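Local coordinates for protein D-alanyl-lipoteichoic acid synthetase (Streptococcus pneumoniae, PDB 3BMA) that probably takes part in the D-alanylation of lipoteichoic acid during Gram-positive cell wall biogenesis, as a membrane-associated member of the DltD family, at residues N68-P73 against F367-T372; K302-D305 against R310-M313; D140-Y145 against L278-T283; I321-E326 against D394-Q399; D56-A61 against D227-D232. The protein carries 1 engineered substitution. All blocks are in the same frame, centred on the assembly; numbering follows the deposited sequence. Where two conformers were deposited one is given.

Contact 1: residues N68-P73 against F367-T372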
# COMPACT_ATOMS: atom_id res chain seq x y z
N ASN C 68 -51.62 -6.33 5.94
CA ASN C 68 -50.56 -7.18 6.51
C ASN C 68 -50.02 -8.23 5.52
O ASN C 68 -50.04 -9.44 5.79
CB ASN C 68 -51.03 -7.82 7.83
CG ASN C 68 -49.89 -8.44 8.64
OD1 ASN C 68 -48.72 -8.11 8.46
ND2 ASN C 68 -50.24 -9.35 9.55
N ARG C 69 -49.56 -7.74 4.38
CA ARG C 69 -49.12 -8.61 3.29
C ARG C 69 -47.81 -9.33 3.59
O ARG C 69 -47.13 -9.00 4.56
CB ARG C 69 -49.03 -7.82 1.98
CG ARG C 69 -50.38 -7.29 1.52
CD ARG C 69 -50.31 -6.69 0.13
NE ARG C 69 -51.65 -6.52 -0.43
CZ ARG C 69 -51.90 -5.97 -1.61
NH1 ARG C 69 -50.91 -5.53 -2.38
NH2 ARG C 69 -53.15 -5.86 -2.04
N SER C 70 -47.47 -10.31 2.77
CA SER C 70 -46.23 -11.09 2.93
C SER C 70 -44.97 -10.32 2.52
O SER C 70 -43.87 -10.87 2.51
CB SER C 70 -46.33 -12.42 2.18
OG SER C 70 -46.65 -12.22 0.81
N TYR C 71 -45.14 -9.04 2.19
CA TYR C 71 -44.05 -8.16 1.79
C TYR C 71 -44.36 -6.70 2.12
O TYR C 71 -45.52 -6.33 2.32
CB TYR C 71 -43.75 -8.31 0.29
CG TYR C 71 -44.86 -7.84 -0.63
CD1 TYR C 71 -45.83 -8.74 -1.09
CD2 TYR C 71 -44.93 -6.52 -1.06
CE1 TYR C 71 -46.85 -8.32 -1.94
CE2 TYR C 71 -45.95 -6.09 -1.90
CZ TYR C 71 -46.90 -6.99 -2.34
OH TYR C 71 -47.91 -6.57 -3.18
N ARG C 72 -43.31 -5.88 2.19
CA ARG C 72 -43.43 -4.43 2.23
C ARG C 72 -42.59 -3.84 1.09
O ARG C 72 -41.49 -4.34 0.83
CB ARG C 72 -42.94 -3.87 3.56
CG ARG C 72 -43.76 -4.27 4.78
CD ARG C 72 -45.20 -3.77 4.71
NE ARG C 72 -45.97 -4.12 5.91
CZ ARG C 72 -46.54 -5.30 6.14
NH1 ARG C 72 -46.44 -6.28 5.24
NH2 ARG C 72 -47.21 -5.51 7.26
N PRO C 73 -43.10 -2.82 0.40
CA PRO C 73 -42.26 -2.12 -0.58
C PRO C 73 -41.18 -1.27 0.08
O PRO C 73 -41.46 -0.61 1.09
CB PRO C 73 -43.26 -1.21 -1.33
CG PRO C 73 -44.62 -1.70 -0.94
CD PRO C 73 -44.47 -2.27 0.43
N PHE C 367 -47.92 -11.31 -8.27
CA PHE C 367 -46.54 -11.62 -8.66
C PHE C 367 -45.61 -11.72 -7.44
O PHE C 367 -44.83 -12.67 -7.33
CB PHE C 367 -46.03 -10.57 -9.65
CG PHE C 367 -44.57 -10.71 -10.00
CD1 PHE C 367 -44.13 -11.72 -10.84
CD2 PHE C 367 -43.64 -9.79 -9.52
CE1 PHE C 367 -42.78 -11.84 -11.17
CE2 PHE C 367 -42.29 -9.91 -9.84
CZ PHE C 367 -41.86 -10.93 -10.67
N LEU C 368 -45.71 -10.75 -6.54
CA LEU C 368 -44.85 -10.70 -5.36
C LEU C 368 -45.31 -11.64 -4.24
O LEU C 368 -44.48 -12.13 -3.47
CB LEU C 368 -44.72 -9.27 -4.83
CG LEU C 368 -44.08 -8.17 -5.70
CD1 LEU C 368 -44.08 -6.86 -4.94
CD2 LEU C 368 -42.67 -8.53 -6.14
N SER C 369 -46.62 -11.89 -4.15
CA SER C 369 -47.18 -12.80 -3.14
C SER C 369 -46.82 -14.26 -3.41
O SER C 369 -46.78 -15.08 -2.49
CB SER C 369 -48.70 -12.67 -3.05
OG SER C 369 -49.07 -11.33 -2.77
N ASN C 370 -46.57 -14.57 -4.68
CA ASN C 370 -46.15 -15.90 -5.11
C ASN C 370 -44.78 -15.85 -5.78
O ASN C 370 -44.70 -15.84 -7.00
CB ASN C 370 -47.18 -16.50 -6.07
CG ASN C 370 -48.57 -16.56 -5.47
OD1 ASN C 370 -48.90 -17.47 -4.71
ND2 ASN C 370 -49.41 -15.59 -5.84
N PRO C 371 -43.70 -15.81 -4.97
CA PRO C 371 -42.36 -15.59 -5.50
C PRO C 371 -41.85 -16.77 -6.31
O PRO C 371 -41.84 -17.90 -5.83
CB PRO C 371 -41.50 -15.40 -4.23
CG PRO C 371 -42.47 -15.21 -3.11
CD PRO C 371 -43.68 -16.00 -3.51
N THR C 372 -41.45 -16.49 -7.55
CA THR C 372 -40.86 -17.49 -8.43
C THR C 372 -39.47 -17.02 -8.87
O THR C 372 -39.26 -15.82 -9.05
CB THR C 372 -41.75 -17.76 -9.67
OG1 THR C 372 -42.23 -16.52 -10.21
CG2 THR C 372 -42.94 -18.63 -9.29
O HOH W 1 -49.42 -10.53 -0.18
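The flank of L368 lies across one face of the Y71 ring, the two side chains meeting at about a right angle. CD1 of L368 makes a CH-pi contact, 3.9 Å from the centroid of the Y71 ring and set toward its rim, while L368 CB comes to 3.7 Å from Y71 CE1. At the ring edge, in its plane, S369 OG stands 3.8 Å from Y71 CE1. With chi1 at 66°, CG of Y71 sits between its own backbone N and carbonyl carbon, which places the ring against L368 at the end of the helix. A water donates to S369 OG at 2.7 Å and makes a weak bond with S70 OG. The polar ends are fixed by the preceding helical turn: Y71 OH bonds to D365 OD1 and S369 OG to D365 O. V44 and F46 of strand 43-47 touch Y71 and L368 respectively, so the C-terminal end of helix 355-369 packs against the entry to edge strand 72-76 and its neighbour in the parallel sheet.

Contact 2: residues K302-D305 against R310-M313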
# COMPACT_ATOMS: atom_id res chain seq x y z
N LYS C 302 -56.06 13.42 -21.96
CA LYS C 302 -56.63 14.76 -22.10
C LYS C 302 -55.54 15.82 -22.13
O LYS C 302 -55.69 16.86 -22.77
CB LYS C 302 -57.66 15.05 -21.01
CG LYS C 302 -59.02 14.43 -21.28
CD LYS C 302 -60.10 15.00 -20.37
CE LYS C 302 -61.44 14.35 -20.64
NZ LYS C 302 -62.51 14.89 -19.76
N TRP C 303 -54.43 15.54 -21.44
CA TRP C 303 -53.25 16.40 -21.47
C TRP C 303 -52.52 16.27 -22.80
O TRP C 303 -52.12 17.28 -23.39
CB TRP C 303 -52.31 16.06 -20.32
CG TRP C 303 -50.89 16.54 -20.52
CD1 TRP C 303 -49.79 15.77 -20.76
CD2 TRP C 303 -50.43 17.90 -20.51
NE1 TRP C 303 -48.68 16.56 -20.90
CE2 TRP C 303 -49.04 17.87 -20.75
CE3 TRP C 303 -51.06 19.15 -20.33
CZ2 TRP C 303 -48.26 19.04 -20.81
CZ3 TRP C 303 -50.29 20.30 -20.38
CH2 TRP C 303 -48.90 20.24 -20.62
N MET C 304 -52.35 15.04 -23.27
CA MET C 304 -51.57 14.77 -24.47
C MET C 304 -52.28 15.21 -25.76
O MET C 304 -51.62 15.51 -26.76
CB MET C 304 -51.06 13.31 -24.50
CG MET C 304 -51.85 12.30 -25.32
SD MET C 304 -50.95 10.72 -25.42
CE MET C 304 -51.39 10.00 -23.86
N ASP C 305 -53.61 15.25 -25.72
CA ASP C 305 -54.42 15.83 -26.80
C ASP C 305 -54.25 17.34 -26.83
O ASP C 305 -54.18 17.94 -27.91
CB ASP C 305 -55.90 15.47 -26.63
CG ASP C 305 -56.21 14.02 -26.99
OD1 ASP C 305 -55.41 13.38 -27.69
OD2 ASP C 305 -57.28 13.53 -26.56
N ARG C 310 -48.07 12.84 -29.53
CA ARG C 310 -48.59 11.82 -30.45
C ARG C 310 -48.75 10.43 -29.82
O ARG C 310 -47.80 9.88 -29.24
CB ARG C 310 -47.72 11.74 -31.71
CG ARG C 310 -47.73 13.01 -32.55
CD ARG C 310 -46.60 13.01 -33.59
NE ARG C 310 -45.29 13.26 -33.00
CZ ARG C 310 -44.13 13.12 -33.64
NH1 ARG C 310 -44.09 12.73 -34.90
NH2 ARG C 310 -42.99 13.37 -33.00
N GLU C 311 -49.95 9.87 -29.93
CA GLU C 311 -50.26 8.52 -29.44
C GLU C 311 -49.57 7.44 -30.28
O GLU C 311 -49.20 6.40 -29.76
CB GLU C 311 -51.77 8.27 -29.43
CG GLU C 311 -52.53 9.02 -28.35
CD GLU C 311 -54.02 8.71 -28.35
OE1 GLU C 311 -54.39 7.53 -28.52
OE2 GLU C 311 -54.82 9.66 -28.17
N ASP C 312 -49.43 7.72 -31.58
CA ASP C 312 -48.73 6.83 -32.51
C ASP C 312 -47.24 6.70 -32.19
O ASP C 312 -46.67 5.62 -32.34
CB ASP C 312 -48.93 7.30 -33.96
CG ASP C 312 -48.68 8.79 -34.14
OD1 ASP C 312 -47.61 9.17 -34.67
OD2 ASP C 312 -49.55 9.59 -33.73
N MET C 313 -46.63 7.80 -31.76
CA MET C 313 -45.24 7.82 -31.31
C MET C 313 -45.13 7.09 -29.97
O MET C 313 -44.25 6.25 -29.80
CB MET C 313 -44.72 9.26 -31.18
CG MET C 313 -43.30 9.44 -30.58
SD MET C 313 -43.18 9.45 -28.76
CE MET C 313 -44.35 10.74 -28.32
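M304 and E311 run nearly perpendicular to each other, the thioether sulfur of one resting on the aliphatic part of the other: M304 SD is 3.7 Å from E311 CG. The methionine side chain leaves its helix toward the 310-313 segment, runs straight through chi2 (171°) and bends at chi3, so that the sulfur rather than the terminal methyl makes this approach. E311 starts off alongside the contact, and beyond CG its chain is extended, bringing the carboxylate back toward helix 301-307. There it meets D305. The two carboxylates are turned 29° from each other, and D305 OD1 lies 3.8 Å from E311 OE2. L309, in the short connection between the helices, also touches M304. R310 is the N-cap residue of helix 311-326, and its guanidinium reaches back to the carbonyl of F267. Buried M304 thus packs on the aliphatic part of exposed E311, whose carboxylate lies with D305 at the surface. Such close like charges would probably disfavour full ionisation of both acids unless solvent or cations screen them; K301 offers E311 a long, weak ion pair, and the start of helix 311-326 may also ease the negative charge on E311.

Contact 3: residues D140-Y145 against L278-T283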
# COMPACT_ATOMS: atom_id res chain seq x y z
N ASP C 140 -16.42 -5.84 -18.45
CA ASP C 140 -17.22 -6.12 -19.63
C ASP C 140 -17.69 -4.84 -20.35
O ASP C 140 -17.13 -3.76 -20.15
CB ASP C 140 -18.41 -7.02 -19.26
CG ASP C 140 -19.26 -6.45 -18.12
OD1 ASP C 140 -19.02 -5.31 -17.66
OD2 ASP C 140 -20.19 -7.17 -17.70
N GLN C 141 -18.72 -4.98 -21.18
CA GLN C 141 -19.33 -3.87 -21.91
C GLN C 141 -20.15 -2.98 -20.98
O GLN C 141 -20.27 -1.77 -21.21
CB GLN C 141 -20.19 -4.40 -23.06
CG GLN C 141 -20.62 -3.36 -24.10
CD GLN C 141 -19.47 -2.77 -24.89
OE1 GLN C 141 -18.51 -3.46 -25.24
NE2 GLN C 141 -19.56 -1.47 -25.18
N ALA C 142 -20.73 -3.58 -19.94
CA ALA C 142 -21.47 -2.83 -18.93
C ALA C 142 -20.56 -1.87 -18.14
O ALA C 142 -20.96 -0.75 -17.85
CB ALA C 142 -22.20 -3.78 -17.99
N SER C 143 -19.35 -2.33 -17.83
CA SER C 143 -18.38 -1.51 -17.10
C SER C 143 -17.81 -0.39 -17.97
O SER C 143 -17.59 0.71 -17.49
CB SER C 143 -17.24 -2.38 -16.54
OG SER C 143 -16.18 -2.51 -17.47
N GLN C 144 -17.57 -0.70 -19.24
CA GLN C 144 -17.04 0.26 -20.20
C GLN C 144 -18.04 1.36 -20.52
O GLN C 144 -17.67 2.53 -20.63
CB GLN C 144 -16.59 -0.46 -21.48
CG GLN C 144 -15.81 0.41 -22.48
CD GLN C 144 -16.70 1.05 -23.53
OE1 GLN C 144 -17.53 0.39 -24.15
NE2 GLN C 144 -16.51 2.35 -23.75
N TYR C 145 -19.31 0.99 -20.67
CA TYR C 145 -20.36 1.95 -20.99
C TYR C 145 -20.66 2.88 -19.81
O TYR C 145 -20.82 4.09 -19.99
CB TYR C 145 -21.65 1.25 -21.49
CG TYR C 145 -22.78 2.23 -21.70
CD1 TYR C 145 -22.81 3.06 -22.81
CD2 TYR C 145 -23.79 2.36 -20.75
CE1 TYR C 145 -23.83 3.98 -22.99
CE2 TYR C 145 -24.81 3.28 -20.91
CZ TYR C 145 -24.82 4.09 -22.03
OH TYR C 145 -25.83 5.01 -22.18
N LEU C 278 -30.74 1.74 -19.82
CA LEU C 278 -31.64 0.64 -19.42
C LEU C 278 -30.94 -0.71 -19.52
O LEU C 278 -31.14 -1.57 -18.68
CB LEU C 278 -32.93 0.65 -20.26
CG LEU C 278 -33.95 -0.49 -20.11
CD1 LEU C 278 -34.64 -0.47 -18.75
CD2 LEU C 278 -34.97 -0.43 -21.23
N GLN C 279 -30.09 -0.85 -20.53
CA GLN C 279 -29.30 -2.06 -20.73
C GLN C 279 -28.31 -2.35 -19.58
O GLN C 279 -27.93 -3.50 -19.37
CB GLN C 279 -28.58 -2.01 -22.08
CG GLN C 279 -28.01 -3.34 -22.58
CD GLN C 279 -29.03 -4.47 -22.62
OE1 GLN C 279 -30.22 -4.26 -22.84
NE2 GLN C 279 -28.55 -5.69 -22.40
N LEU C 280 -27.90 -1.32 -18.85
CA LEU C 280 -27.07 -1.50 -17.65
C LEU C 280 -27.84 -2.21 -16.56
O LEU C 280 -27.34 -3.17 -15.96
CB LEU C 280 -26.55 -0.16 -17.14
CG LEU C 280 -25.47 0.52 -17.97
CD1 LEU C 280 -25.24 1.92 -17.46
CD2 LEU C 280 -24.18 -0.27 -17.91
N VAL C 281 -29.05 -1.73 -16.30
CA VAL C 281 -29.95 -2.30 -15.32
C VAL C 281 -30.28 -3.77 -15.64
O VAL C 281 -30.12 -4.64 -14.78
CB VAL C 281 -31.24 -1.44 -15.21
CG1 VAL C 281 -32.38 -2.19 -14.54
CG2 VAL C 281 -30.95 -0.14 -14.47
N LEU C 282 -30.68 -4.04 -16.88
CA LEU C 282 -31.07 -5.38 -17.33
C LEU C 282 -29.94 -6.39 -17.20
O LEU C 282 -30.17 -7.54 -16.82
CB LEU C 282 -31.59 -5.36 -18.77
CG LEU C 282 -32.80 -4.46 -19.07
CD1 LEU C 282 -33.19 -4.52 -20.53
CD2 LEU C 282 -33.99 -4.80 -18.18
N THR C 283 -28.72 -5.94 -17.51
CA THR C 283 -27.50 -6.74 -17.33
C THR C 283 -27.28 -7.09 -15.87
O THR C 283 -26.95 -8.24 -15.54
CB THR C 283 -26.25 -6.01 -17.88
OG1 THR C 283 -26.49 -5.61 -19.23
CG2 THR C 283 -25.03 -6.91 -17.85
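L280 of helix 274-287 reaches across to helix 141-153 and divides its branches between A142 and Y145. Its CB sets out along the interface. At chi1 -72° L280 CG stands beside the backbone N, which carries the branch point to 3.7 Å from Y145 CD2. From there L280 CD1 meets the edge of the Y145 ring in its plane, 3.6 Å from Y145 CD2, whereas L280 CD2 turns to the opposing backbone, 3.3 Å from A142 O and 4.0 Å from A142 CB. One turn on, T283 CG2 adds a looser contact with A142 CB. The tyrosine hydroxyl is bonded to D277 OD1, which probably helps hold the ring in place. D140 caps helix 141-153, its OD1 accepting from S143 N at 3.0 Å, and its OD2 forms a salt bridge with K287. L84 and Y87 of helix 83-90 also touch L280. The segments cross at -144° with axes 10.2 Å apart: an antiparallel pair inclined by about 36°, packed through A142, L280 and the edge of Y145.

Contact 4: residues I321-E326 against D394-Q399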
# COMPACT_ATOMS: atom_id res chain seq x y z
N ILE C 321 -39.35 -0.36 -26.20
CA ILE C 321 -39.02 -0.75 -24.83
C ILE C 321 -39.27 -2.24 -24.61
O ILE C 321 -38.37 -2.97 -24.18
CB ILE C 321 -39.79 0.13 -23.79
CG1 ILE C 321 -39.19 1.54 -23.73
CG2 ILE C 321 -39.76 -0.49 -22.39
CD1 ILE C 321 -40.09 2.60 -23.12
N ARG C 322 -40.49 -2.68 -24.94
CA ARG C 322 -40.91 -4.07 -24.79
C ARG C 322 -40.02 -5.05 -25.55
O ARG C 322 -39.76 -6.14 -25.06
CB ARG C 322 -42.37 -4.25 -25.21
CG ARG C 322 -43.41 -3.72 -24.21
CD ARG C 322 -44.81 -4.16 -24.63
NE ARG C 322 -45.00 -5.60 -24.43
CZ ARG C 322 -45.91 -6.14 -23.63
NH1 ARG C 322 -46.76 -5.38 -22.96
NH2 ARG C 322 -45.99 -7.46 -23.52
N TYR C 323 -39.54 -4.65 -26.73
CA TYR C 323 -38.64 -5.49 -27.50
C TYR C 323 -37.31 -5.72 -26.79
O TYR C 323 -36.81 -6.84 -26.76
CB TYR C 323 -38.40 -4.93 -28.91
CG TYR C 323 -37.47 -5.80 -29.73
CD1 TYR C 323 -37.90 -7.02 -30.26
CD2 TYR C 323 -36.15 -5.41 -29.97
CE1 TYR C 323 -37.05 -7.83 -31.00
CE2 TYR C 323 -35.29 -6.21 -30.72
CZ TYR C 323 -35.75 -7.41 -31.23
OH TYR C 323 -34.90 -8.21 -31.97
N GLN C 324 -36.75 -4.66 -26.22
CA GLN C 324 -35.49 -4.73 -25.46
C GLN C 324 -35.62 -5.68 -24.26
O GLN C 324 -34.71 -6.46 -23.98
CB GLN C 324 -35.06 -3.34 -25.00
CG GLN C 324 -33.62 -3.29 -24.48
CD GLN C 324 -33.12 -1.87 -24.22
OE1 GLN C 324 -33.85 -0.89 -24.42
NE2 GLN C 324 -31.88 -1.77 -23.78
N LEU C 325 -36.75 -5.60 -23.58
CA LEU C 325 -37.04 -6.48 -22.45
C LEU C 325 -37.27 -7.92 -22.91
O LEU C 325 -36.54 -8.82 -22.51
CB LEU C 325 -38.25 -5.97 -21.66
CG LEU C 325 -38.29 -4.53 -21.15
CD1 LEU C 325 -39.59 -4.27 -20.40
CD2 LEU C 325 -37.10 -4.22 -20.27
N GLU C 326 -38.27 -8.11 -23.76
CA GLU C 326 -38.76 -9.45 -24.13
C GLU C 326 -37.82 -10.28 -25.00
O GLU C 326 -37.79 -11.50 -24.86
CB GLU C 326 -40.14 -9.37 -24.77
CG GLU C 326 -41.25 -9.15 -23.76
CD GLU C 326 -42.60 -8.89 -24.38
OE1 GLU C 326 -42.72 -7.95 -25.20
OE2 GLU C 326 -43.56 -9.61 -24.03
N ASP C 394 -39.03 -0.34 -37.93
CA ASP C 394 -39.65 -1.58 -37.49
C ASP C 394 -38.71 -2.35 -36.58
O ASP C 394 -37.57 -2.66 -36.95
CB ASP C 394 -40.05 -2.44 -38.70
CG ASP C 394 -40.94 -3.61 -38.32
OD1 ASP C 394 -41.65 -3.54 -37.29
OD2 ASP C 394 -40.94 -4.61 -39.07
N VAL C 395 -39.19 -2.64 -35.37
CA VAL C 395 -38.36 -3.21 -34.31
C VAL C 395 -38.02 -4.69 -34.52
O VAL C 395 -37.07 -5.21 -33.93
CB VAL C 395 -39.00 -2.93 -32.91
CG1 VAL C 395 -39.96 -4.05 -32.48
CG2 VAL C 395 -37.93 -2.70 -31.87
N LYS C 396 -38.78 -5.35 -35.40
CA LYS C 396 -38.54 -6.74 -35.77
C LYS C 396 -37.43 -6.87 -36.83
O LYS C 396 -36.96 -7.98 -37.10
CB LYS C 396 -39.83 -7.40 -36.26
CG LYS C 396 -41.01 -7.34 -35.28
CD LYS C 396 -40.80 -8.25 -34.07
CE LYS C 396 -41.88 -8.02 -33.02
NZ LYS C 396 -41.68 -8.89 -31.83
N GLU C 397 -37.03 -5.74 -37.40
CA GLU C 397 -36.00 -5.70 -38.44
C GLU C 397 -34.71 -5.02 -37.97
O GLU C 397 -33.94 -4.49 -38.78
CB GLU C 397 -36.53 -5.02 -39.70
CG GLU C 397 -37.59 -5.82 -40.45
CD GLU C 397 -38.13 -5.10 -41.68
OE1 GLU C 397 -37.71 -3.95 -41.95
OE2 GLU C 397 -38.99 -5.68 -42.37
N PHE C 398 -34.46 -5.05 -36.66
CA PHE C 398 -33.27 -4.42 -36.07
C PHE C 398 -31.99 -5.23 -36.31
O PHE C 398 -30.93 -4.64 -36.57
CB PHE C 398 -33.47 -4.14 -34.57
CG PHE C 398 -32.24 -3.61 -33.88
CD1 PHE C 398 -31.74 -2.35 -34.19
CD2 PHE C 398 -31.59 -4.38 -32.92
CE1 PHE C 398 -30.60 -1.86 -33.55
CE2 PHE C 398 -30.45 -3.90 -32.28
CZ PHE C 398 -29.95 -2.64 -32.60
N GLN C 399 -32.09 -6.55 -36.22
CA GLN C 399 -30.93 -7.45 -36.35
C GLN C 399 -30.31 -7.50 -37.76
O GLN C 399 -29.14 -7.84 -37.90
CB GLN C 399 -31.28 -8.86 -35.86
CG GLN C 399 -32.45 -9.54 -36.58
CD GLN C 399 -32.95 -10.78 -35.86
OE1 GLN C 399 -34.15 -11.03 -35.79
NE2 GLN C 399 -32.02 -11.57 -35.33
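V395 O sits over the centre of one face of the Y323 ring, 3.7 Å from Y323 CZ and at much the same height above the ring plane, its C=O bond slanting across rather than aimed at the ring. The same residue supplies the apolar part of the contact: V395 CG2 is 3.7 Å from Y323 CB. The two side chains run antiparallel past one another, so the branched end of V395 covers the root of the aromatic side chain while its carbonyl covers the ring. Y323 reaches this position with CG anti to its backbone N (chi1 -180°), projecting from the helix toward the C-terminal tail. K396 points away at its base, yet its chain folds back and brings NZ to 4.5 Å from Y323 CD1, at an oblique angle to the ring. Beside Y323 on the helix, R322 NH2 reaches E326 OE2, four residues on, in a salt bridge of 3.3 Å. F398 packs its ring edge-to-face with W388 and with Y391, and F383 touches Y323. Here the irregular C-terminal tail folds over the last turns of helix 311-326, a surface contact in which one helical tyrosine is laid against a backbone carbonyl.

Contact 5: residues D56-A61 against D227-D232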
# COMPACT_ATOMS: atom_id res chain seq x y z
N ASP C 56 -51.70 7.95 -1.75
CA ASP C 56 -53.15 7.93 -1.53
C ASP C 56 -53.57 6.63 -0.86
O ASP C 56 -52.72 5.88 -0.36
CB ASP C 56 -53.94 8.21 -2.83
CG ASP C 56 -53.58 7.25 -3.97
OD1 ASP C 56 -53.02 7.72 -4.98
OD2 ASP C 56 -53.87 6.04 -3.86
N GLY C 57 -54.87 6.35 -0.84
CA GLY C 57 -55.41 5.15 -0.18
C GLY C 57 -55.10 3.85 -0.88
O GLY C 57 -55.14 2.78 -0.27
N ALA C 58 -54.78 3.93 -2.17
CA ALA C 58 -54.50 2.76 -2.99
C ALA C 58 -53.00 2.55 -3.27
O ALA C 58 -52.62 1.58 -3.93
CB ALA C 58 -55.28 2.81 -4.28
N HIS C 59 -52.17 3.47 -2.77
CA HIS C 59 -50.71 3.41 -2.87
C HIS C 59 -50.18 2.07 -2.33
O HIS C 59 -50.64 1.62 -1.27
CB HIS C 59 -50.09 4.58 -2.10
CG HIS C 59 -48.66 4.85 -2.43
ND1 HIS C 59 -47.62 4.14 -1.87
CD2 HIS C 59 -48.09 5.77 -3.25
CE1 HIS C 59 -46.47 4.60 -2.35
NE2 HIS C 59 -46.73 5.59 -3.18
N PRO C 60 -49.23 1.42 -3.05
CA PRO C 60 -48.68 0.10 -2.69
C PRO C 60 -48.13 -0.02 -1.26
O PRO C 60 -48.18 -1.11 -0.68
CB PRO C 60 -47.56 -0.12 -3.71
CG PRO C 60 -47.33 1.21 -4.35
CD PRO C 60 -48.64 1.91 -4.31
N ALA C 61 -47.61 1.08 -0.72
CA ALA C 61 -47.11 1.12 0.65
C ALA C 61 -48.25 1.07 1.67
O ALA C 61 -48.09 0.51 2.75
CB ALA C 61 -46.27 2.36 0.86
N ASP C 227 -64.25 2.34 -4.26
CA ASP C 227 -65.28 3.27 -3.76
C ASP C 227 -64.71 4.40 -2.91
O ASP C 227 -65.12 5.56 -3.05
CB ASP C 227 -66.36 2.51 -2.96
CG ASP C 227 -67.10 1.47 -3.79
OD1 ASP C 227 -67.00 1.49 -5.04
OD2 ASP C 227 -67.80 0.64 -3.18
N VAL C 228 -63.76 4.07 -2.03
CA VAL C 228 -63.13 5.05 -1.14
C VAL C 228 -62.14 5.93 -1.91
O VAL C 228 -62.01 7.13 -1.64
CB VAL C 228 -62.41 4.36 0.05
CG1 VAL C 228 -62.15 5.36 1.18
CG2 VAL C 228 -63.24 3.20 0.59
N VAL C 229 -61.45 5.33 -2.88
CA VAL C 229 -60.44 6.03 -3.67
C VAL C 229 -61.07 6.91 -4.76
O VAL C 229 -60.53 7.96 -5.12
CB VAL C 229 -59.38 5.02 -4.22
CG1 VAL C 229 -58.39 5.68 -5.13
CG2 VAL C 229 -58.62 4.37 -3.07
N LYS C 230 -62.24 6.49 -5.26
CA LYS C 230 -63.04 7.27 -6.23
C LYS C 230 -63.50 8.60 -5.64
O LYS C 230 -63.47 9.62 -6.31
CB LYS C 230 -64.27 6.47 -6.67
CG LYS C 230 -64.94 6.91 -7.97
CD LYS C 230 -64.54 5.99 -9.12
CE LYS C 230 -65.70 5.75 -10.07
NZ LYS C 230 -66.03 6.93 -10.91
N ALA C 231 -63.93 8.55 -4.38
CA ALA C 231 -64.47 9.72 -3.68
C ALA C 231 -63.39 10.73 -3.31
O ALA C 231 -63.64 11.94 -3.26
CB ALA C 231 -65.24 9.29 -2.43
N ASP C 232 -62.18 10.22 -3.04
CA ASP C 232 -61.01 11.05 -2.76
C ASP C 232 -60.56 11.78 -4.03
O ASP C 232 -60.20 12.95 -3.99
CB ASP C 232 -59.88 10.18 -2.20
CG ASP C 232 -58.64 10.98 -1.82
OD1 ASP C 232 -58.78 12.06 -1.20
OD2 ASP C 232 -57.52 10.52 -2.12
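An Asx turn shapes the loop leading into helix 60-66 and presents it to helix 222-235: D56 OD2 accepts from A58 N at 2.9 Å through its anti lone pair. The turn brings G57 and A58 up to V229, whose CG2 is 3.9 Å from A58 CB and 4.2 Å from G57 C. In V229, CG1 is anti to the backbone N (chi1 175°), which leaves CG2 beside that N and directed at the turn. One helical turn further, D232 OD2 comes to 4.3 Å from D56 CB, with D56 OD1 and D232 OD2 6.0 Å apart. Just beyond the turn, H59 is the N-cap of helix 60-66 and accepts from A61 N through ND1 at 3.3 Å. W357 and L358 of helix 355-369 touch A58, and W354 touches V229. W354 serves both acids: its backbone N bonds D56 OD1 and its indole NE1 bonds D232 OD2, while K347 forms a salt bridge with D56 OD1. Buried D56 is thus compensated by a lysine and two backbone NH groups, which probably favours its charged form despite D232 nearby, and the direct contact between loop and helix rests on V229 packing against A58.

How the contacts relate
Contacts 1 and 5 adjoin: P73 CG touches P60 O at 3.6 Å, where helix 60-66 precedes strand 72-76, although their centres are 20 Å apart. Contacts 3 and 4 form a second neighbouring pair, 18 Å between centres, joined by a probable hydrogen bond from Q324 to Q279 and by packing of L282 on L325. Contact 2 shares helix 311-326 with contact 4, its centre 22 Å away. Contacts 3 and 5 lie on opposite sides of the chain's centre. Along the chain, contacts 2 and 3 nest within the loop closed by contact 1, whereas contacts 4 and 5 cross it. Together they tie helices and tail around the five-stranded parallel sheet, consistent with an SGNH-hydrolase-like fold.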